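Esterase (Xanthomonas oryzae pv. oryzae, PDB 3H2G) hydrolyses ester bonds as a cell wall-degrading esterase that this rice pathogen uses in virulence. Local coordinates at residues E48-T53 and L128-Y133; L67-G72 and Q160-P165; P137-A142 and S206-L211. All blocks are in the same frame, centred on the assembly; numbering follows the deposited sequence.

Interaction 1 (E48-T53 and L128-Y133)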
# COMPACT_ATOMS: atom_id res chain seq x y z
N GLU A 48 5.92 -13.10 12.24
CA GLU A 48 6.75 -12.11 11.58
C GLU A 48 7.89 -12.88 10.93
O GLU A 48 8.16 -14.02 11.29
CB GLU A 48 7.29 -11.10 12.59
CG GLU A 48 8.20 -11.71 13.65
CD GLU A 48 8.58 -10.72 14.73
OE1 GLU A 48 9.33 -11.11 15.65
OE2 GLU A 48 8.12 -9.56 14.68
N PHE A 49 8.55 -12.26 9.96
CA PHE A 49 9.65 -12.93 9.29
C PHE A 49 10.50 -11.95 8.49
O PHE A 49 10.07 -10.83 8.20
CB PHE A 49 9.09 -14.04 8.38
CG PHE A 49 8.22 -13.54 7.25
CD1 PHE A 49 8.77 -13.23 6.01
CD2 PHE A 49 6.85 -13.37 7.44
CE1 PHE A 49 7.96 -12.75 4.97
CE2 PHE A 49 6.03 -12.88 6.41
CZ PHE A 49 6.59 -12.58 5.17
N THR A 50 11.72 -12.37 8.16
CA THR A 50 12.61 -11.55 7.35
C THR A 50 13.00 -12.43 6.17
O THR A 50 13.03 -13.65 6.28
CB THR A 50 13.87 -11.12 8.13
OG1 THR A 50 14.61 -12.27 8.54
CG2 THR A 50 13.47 -10.30 9.35
N TYR A 51 13.30 -11.80 5.04
CA TYR A 51 13.64 -12.57 3.85
C TYR A 51 14.56 -11.83 2.89
O TYR A 51 14.77 -10.63 3.00
CB TYR A 51 12.35 -12.96 3.11
CG TYR A 51 11.51 -11.76 2.70
CD1 TYR A 51 10.70 -11.10 3.62
CD2 TYR A 51 11.54 -11.28 1.39
CE1 TYR A 51 9.94 -9.98 3.25
CE2 TYR A 51 10.79 -10.16 1.00
CZ TYR A 51 9.99 -9.52 1.94
OH TYR A 51 9.24 -8.42 1.56
N ALA A 52 15.11 -12.59 1.95
CA ALA A 52 15.99 -12.04 0.94
C ALA A 52 15.14 -11.55 -0.23
O ALA A 52 14.18 -12.21 -0.62
CB ALA A 52 16.97 -13.11 0.47
N THR A 53 15.50 -10.40 -0.77
CA THR A 53 14.77 -9.84 -1.91
C THR A 53 15.74 -8.99 -2.71
O THR A 53 16.96 -9.14 -2.57
CB THR A 53 13.56 -9.00 -1.42
OG1 THR A 53 12.78 -8.59 -2.55
CG2 THR A 53 14.03 -7.77 -0.65
N LEU A 128 12.01 -0.23 5.25
CA LEU A 128 11.16 -0.12 6.43
C LEU A 128 11.23 -1.40 7.25
O LEU A 128 11.71 -2.42 6.76
CB LEU A 128 9.71 0.16 6.02
CG LEU A 128 9.51 1.44 5.19
CD1 LEU A 128 8.07 1.50 4.69
CD2 LEU A 128 9.84 2.67 6.04
N GLY A 129 10.74 -1.36 8.48
CA GLY A 129 10.79 -2.54 9.32
C GLY A 129 12.23 -2.98 9.53
O GLY A 129 13.09 -2.16 9.85
N LYS A 130 12.50 -4.27 9.34
CA LYS A 130 13.86 -4.79 9.53
C LYS A 130 14.71 -4.78 8.26
O LYS A 130 15.81 -5.33 8.24
CB LYS A 130 13.79 -6.22 10.07
CG LYS A 130 13.18 -6.35 11.45
CD LYS A 130 13.18 -7.81 11.89
CE LYS A 130 12.59 -7.99 13.28
NZ LYS A 130 12.62 -9.42 13.69
N SER A 131 14.22 -4.15 7.20
CA SER A 131 14.95 -4.10 5.94
C SER A 131 16.29 -3.38 6.06
O SER A 131 16.43 -2.42 6.82
CB SER A 131 14.11 -3.41 4.86
OG SER A 131 14.85 -3.24 3.67
N ASN A 132 17.28 -3.84 5.30
CA ASN A 132 18.60 -3.22 5.33
C ASN A 132 18.75 -2.11 4.29
O ASN A 132 19.83 -1.54 4.15
CB ASN A 132 19.71 -4.27 5.14
CG ASN A 132 19.66 -4.96 3.79
OD1 ASN A 132 18.79 -4.68 2.95
ND2 ASN A 132 20.61 -5.86 3.56
N TYR A 133 17.68 -1.80 3.56
CA TYR A 133 17.76 -0.76 2.54
C TYR A 133 17.87 0.63 3.17
O TYR A 133 17.17 0.95 4.13
CB TYR A 133 16.54 -0.83 1.61
CG TYR A 133 16.90 -0.73 0.14
CD1 TYR A 133 17.76 -1.66 -0.45
CD2 TYR A 133 16.39 0.30 -0.66
CE1 TYR A 133 18.11 -1.57 -1.80
CE2 TYR A 133 16.73 0.40 -2.01
CZ TYR A 133 17.60 -0.53 -2.57
OH TYR A 133 17.94 -0.43 -3.89
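T50 and K130 make the close part of this contact: the methyl CG2 of T50 packs against the aliphatic chain of K130, 3.6 Å from CD and 4.2 Å from CB. The lysine runs across the threonine at about a right angle. T50 carries its methyl beside the backbone N and its hydroxyl between N and the carbonyl carbon (chi1 61°), which turns carbon toward the lysine and leaves OG1 to hydrogen-bond with T9 OG1 of strand 7-16. Extended beyond CG, the K130 chain passes over T50 and brings NZ near E48.

K130 sits in a type II' beta turn from L128 to S131, closed by S131 N to L128 O at 3.1 Å. G129, at the second position of the turn, has the positive phi (61°) that favours glycine, and K130 follows at the third. The turn belongs to the loop between strand 119-123 and helix 141-162, and K130 is its residue that meets strand 43-54 of the mixed sheet. Next along the chain, S131 OG accepts from Y133 N at 3.2 Å in an ST turn, and it also bonds to T62 O of the adjacent strand.

The polar end is looser. E48 OE1 stands 4.2 Å from K130 NZ, too long for a salt bridge, although the opposite charges should still attract. The buried carboxylate has firmer partners, K98 in a salt bridge through OE2 and N11 ND2 at OE1, whereas K130 is exposed and also touches E95.

Interaction 2 (L67-G72 and Q160-P165)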
# COMPACT_ATOMS: atom_id res chain seq x y z
N LEU A 67 2.71 -12.18 8.78
CA LEU A 67 1.98 -13.34 8.29
C LEU A 67 0.88 -13.66 9.29
O LEU A 67 1.15 -13.90 10.46
CB LEU A 67 2.92 -14.54 8.15
CG LEU A 67 2.29 -15.93 7.93
CD1 LEU A 67 1.51 -15.94 6.62
CD2 LEU A 67 3.39 -16.99 7.91
N LEU A 68 -0.36 -13.65 8.82
CA LEU A 68 -1.51 -13.97 9.67
C LEU A 68 -2.04 -15.32 9.22
O LEU A 68 -2.37 -15.51 8.05
CB LEU A 68 -2.59 -12.89 9.52
CG LEU A 68 -2.13 -11.46 9.82
CD1 LEU A 68 -3.29 -10.48 9.64
CD2 LEU A 68 -1.59 -11.38 11.24
N ILE A 69 -2.11 -16.26 10.15
CA ILE A 69 -2.56 -17.62 9.85
C ILE A 69 -3.86 -17.97 10.57
O ILE A 69 -3.93 -17.89 11.79
CB ILE A 69 -1.49 -18.66 10.25
CG1 ILE A 69 -0.15 -18.29 9.62
CG2 ILE A 69 -1.92 -20.05 9.81
CD1 ILE A 69 0.99 -19.22 10.02
N PRO A 70 -4.89 -18.36 9.81
CA PRO A 70 -6.18 -18.73 10.41
C PRO A 70 -6.15 -20.18 10.87
O PRO A 70 -5.32 -20.97 10.41
CB PRO A 70 -7.16 -18.52 9.26
CG PRO A 70 -6.36 -18.98 8.09
CD PRO A 70 -4.99 -18.34 8.34
N GLY A 71 -7.05 -20.52 11.78
CA GLY A 71 -7.13 -21.88 12.29
C GLY A 71 -8.33 -22.00 13.20
O GLY A 71 -8.88 -20.98 13.63
N GLY A 72 -8.76 -23.22 13.50
CA GLY A 72 -9.90 -23.40 14.38
C GLY A 72 -10.84 -24.51 13.97
O GLY A 72 -10.85 -24.92 12.81
N GLN A 160 4.77 -23.89 4.68
CA GLN A 160 5.12 -25.27 4.33
C GLN A 160 5.62 -26.02 5.57
O GLN A 160 5.24 -27.16 5.82
CB GLN A 160 6.22 -25.30 3.26
CG GLN A 160 5.77 -24.87 1.87
CD GLN A 160 6.91 -24.86 0.87
OE1 GLN A 160 7.59 -25.86 0.66
NE2 GLN A 160 7.11 -23.71 0.23
N HIS A 161 6.49 -25.36 6.33
CA HIS A 161 7.05 -25.97 7.54
C HIS A 161 5.96 -26.25 8.57
O HIS A 161 6.00 -27.26 9.27
CB HIS A 161 8.12 -25.05 8.14
CG HIS A 161 8.87 -25.66 9.28
ND1 HIS A 161 9.48 -26.89 9.18
CD2 HIS A 161 9.11 -25.22 10.53
CE1 HIS A 161 10.06 -27.18 10.33
NE2 HIS A 161 9.85 -26.18 11.17
N LEU A 162 4.99 -25.35 8.66
CA LEU A 162 3.88 -25.50 9.59
C LEU A 162 2.84 -26.46 9.05
O LEU A 162 1.95 -26.92 9.78
CB LEU A 162 3.20 -24.15 9.83
CG LEU A 162 3.95 -23.12 10.66
CD1 LEU A 162 3.17 -21.81 10.65
CD2 LEU A 162 4.12 -23.63 12.08
N LYS A 163 2.95 -26.77 7.76
CA LYS A 163 2.01 -27.65 7.07
C LYS A 163 0.61 -27.03 7.00
O LYS A 163 -0.39 -27.74 6.98
CB LYS A 163 1.96 -29.02 7.76
CG LYS A 163 3.25 -29.81 7.58
CD LYS A 163 3.16 -31.21 8.19
CE LYS A 163 4.45 -31.98 7.96
NZ LYS A 163 4.41 -33.33 8.58
N THR A 164 0.56 -25.71 6.96
CA THR A 164 -0.71 -25.00 6.85
C THR A 164 -1.28 -25.34 5.48
O THR A 164 -0.60 -25.19 4.46
CB THR A 164 -0.51 -23.47 6.94
OG1 THR A 164 0.16 -23.15 8.17
CG2 THR A 164 -1.86 -22.76 6.90
N PRO A 165 -2.53 -25.81 5.42
CA PRO A 165 -3.15 -26.16 4.14
C PRO A 165 -3.56 -24.97 3.27
O PRO A 165 -4.46 -24.21 3.63
CB PRO A 165 -4.35 -27.01 4.57
CG PRO A 165 -4.76 -26.36 5.85
CD PRO A 165 -3.43 -26.12 6.55
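I69 meets L162 with one branch and T164 with the other. Its side chain points from strand 60-71 toward the end of helix 141-162. With CG1 beside the backbone N (chi1 -53°) and the chain extended to CD1 (chi2 177°), the long branch reaches the leucine, while CG2, lying beside the carbonyl carbon, faces the threonine.

The long branch makes the tighter touch. I69 CD1 lies 3.4 Å from L162 CD1, two methyls closer than usual van der Waals distance, and the two side chains cross obliquely.

T164 gives the second meeting. Its methyl CG2 sits 4.0 Å from I69 CG2, and its hydroxyl OG1 is almost as near to that same methyl, at 4.1 Å. The isoleucine methyl therefore faces both branches of the threonine, and the contact between the two segments is van der Waals in nature, with no hydrogen bond across it. L159, one helical turn before L162 and K163, also touches both I69 and T164, and Y79 of strand 79-85 packs on T164 from the sheet.

What brings L162 and T164 to the same isoleucine is the way the helix stops. K163 takes a positive phi (66°) as the C-prime residue, T164 N bonds back to L159 O, and K163 N makes a weak bond to Q160 O. The chain then turns toward the sheet, where P165 pairs with Y79 through its backbone. This is a Schellman motif ending a helix that packs on the central sheet, in keeping with the layered alpha/beta architecture of the alpha/beta-hydrolase clan.

Interaction 3 (P137-A142 and S206-L211)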
# COMPACT_ATOMS: atom_id res chain seq x y z
N PRO A 137 11.70 3.18 -1.23
CA PRO A 137 11.29 3.60 -2.57
C PRO A 137 9.78 3.81 -2.60
O PRO A 137 9.03 2.99 -3.14
CB PRO A 137 11.72 2.42 -3.45
CG PRO A 137 12.82 1.75 -2.65
CD PRO A 137 12.27 1.82 -1.25
N TYR A 138 9.34 4.90 -1.99
CA TYR A 138 7.92 5.25 -1.91
C TYR A 138 7.29 5.35 -3.31
O TYR A 138 7.81 6.04 -4.18
CB TYR A 138 7.78 6.57 -1.15
CG TYR A 138 6.37 7.03 -0.87
CD1 TYR A 138 5.44 6.18 -0.27
CD2 TYR A 138 5.97 8.34 -1.17
CE1 TYR A 138 4.15 6.63 0.03
CE2 TYR A 138 4.69 8.79 -0.87
CZ TYR A 138 3.78 7.93 -0.27
OH TYR A 138 2.51 8.37 0.02
N LEU A 139 6.17 4.65 -3.50
CA LEU A 139 5.43 4.66 -4.76
C LEU A 139 6.21 4.18 -5.98
O LEU A 139 5.93 4.58 -7.11
CB LEU A 139 4.87 6.07 -5.01
CG LEU A 139 3.85 6.52 -3.95
CD1 LEU A 139 3.50 7.99 -4.15
CD2 LEU A 139 2.61 5.65 -4.03
N HIS A 140 7.19 3.30 -5.74
CA HIS A 140 8.00 2.73 -6.81
C HIS A 140 7.42 1.35 -7.14
O HIS A 140 7.66 0.38 -6.42
CB HIS A 140 9.46 2.59 -6.35
CG HIS A 140 10.37 2.06 -7.41
ND1 HIS A 140 11.13 0.93 -7.23
CD2 HIS A 140 10.65 2.50 -8.66
CE1 HIS A 140 11.85 0.70 -8.31
NE2 HIS A 140 11.57 1.64 -9.20
N SER A 141 6.65 1.29 -8.22
CA SER A 141 5.99 0.06 -8.64
C SER A 141 6.85 -1.21 -8.62
O SER A 141 6.44 -2.23 -8.07
CB SER A 141 5.40 0.24 -10.04
OG SER A 141 4.53 1.36 -10.08
N ALA A 142 8.03 -1.14 -9.23
CA ALA A 142 8.91 -2.31 -9.30
C ALA A 142 9.31 -2.92 -7.96
O ALA A 142 9.20 -4.13 -7.78
CB ALA A 142 10.16 -1.97 -10.11
N SER A 206 -8.26 2.50 -2.73
CA SER A 206 -7.86 3.90 -2.70
C SER A 206 -6.42 4.18 -3.11
O SER A 206 -5.72 4.98 -2.48
CB SER A 206 -8.11 4.46 -1.29
OG SER A 206 -9.45 4.21 -0.89
N GLY A 207 -5.97 3.53 -4.18
CA GLY A 207 -4.61 3.72 -4.65
C GLY A 207 -4.49 4.76 -5.76
O GLY A 207 -5.41 4.94 -6.56
N PRO A 208 -3.35 5.46 -5.84
CA PRO A 208 -3.12 6.48 -6.87
C PRO A 208 -2.57 5.85 -8.16
O PRO A 208 -1.43 6.09 -8.53
CB PRO A 208 -2.12 7.41 -6.20
CG PRO A 208 -1.27 6.45 -5.43
CD PRO A 208 -2.29 5.52 -4.81
N TYR A 209 -3.40 5.05 -8.83
CA TYR A 209 -3.00 4.37 -10.06
C TYR A 209 -2.55 5.35 -11.14
O TYR A 209 -1.61 5.07 -11.89
CB TYR A 209 -4.16 3.50 -10.58
CG TYR A 209 -4.92 2.83 -9.45
CD1 TYR A 209 -4.27 2.00 -8.54
CD2 TYR A 209 -6.27 3.09 -9.26
CE1 TYR A 209 -4.94 1.46 -7.45
CE2 TYR A 209 -6.96 2.56 -8.17
CZ TYR A 209 -6.28 1.75 -7.26
OH TYR A 209 -6.94 1.28 -6.15
N ALA A 210 -3.23 6.48 -11.23
CA ALA A 210 -2.86 7.53 -12.19
C ALA A 210 -2.02 8.45 -11.31
O ALA A 210 -2.42 9.57 -10.98
CB ALA A 210 -4.11 8.24 -12.71
N LEU A 211 -0.85 7.95 -10.94
CA LEU A 211 0.08 8.64 -10.05
C LEU A 211 0.44 10.06 -10.45
O LEU A 211 0.25 11.00 -9.68
CB LEU A 211 1.35 7.80 -9.87
CG LEU A 211 2.33 8.30 -8.80
CD1 LEU A 211 1.63 8.39 -7.46
CD2 LEU A 211 3.52 7.37 -8.72
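Apolar contacts carry the meeting of L139 with L211 and P208. L139 CD1 lies 3.8 Å from L211 CD1, and the two leucines cross at a slant; L211 CD2 lies 4.2 Å from L139 CB and 4.0 Å from the backbone O of L139. The second methyl of L139, CD2, meets the proline ring at P208 CG (4.2 Å). L211 sends CG away from its backbone N (chi1 -172°), which carries both methyls over to L139. Within its own segment, L139 CG sits 3.7 Å above the centre of one face of the Y138 ring.

No hydrogen bond links the two segments; those within each one shape the backbone. A type II beta turn from P137 to H140 is closed by H140 N to P137 O, and L139 takes its third position with positive phi (60°), just ahead of the N-cap H140 of helix 141-162. On the other side P208 and A210 each centre an inverse gamma turn closed by a weak hydrogen bond, and the Y209 ring folds back so that OH accepts from G207 N at 3.1 Å. The same ring has G207 O 3.2 Å above its centre.

Beyond the segments, Y138 stacks on Y237, and L139 also touches Q177, next to S176 of a probable GxSxG nucleophile elbow. P208 lies near that probable elbow without touching it. With all three residues buried and no polar bond across, the loop before helix 141-162 is joined to the start of helix 211-218 and its lead-in loop by exclusion of water and close fit.

Overall arrangement
The three contacts lie round the mixed sheet and helix 141-162. Interactions 1 and 2 have centres about 21 Å apart and rest on neighbouring antiparallel strands, 43-54 and 60-71, touching where F49 packs on L67. Interaction 3 lies at the start of helix 141-162, through L139 just ahead of it, and interaction 2 at its end, with centres about 30 Å apart and nearest atoms about 19 Å apart. The centres of interactions 1 and 3 are about 20 Å apart, and segment 137-142 follows soon after 128-133. Along the sequence, interaction 2 crosses both others, while 1 closes before 3 opens. The helix runs from the buried region near the probable catalytic elbow to the strand 60-71 side of the sheet.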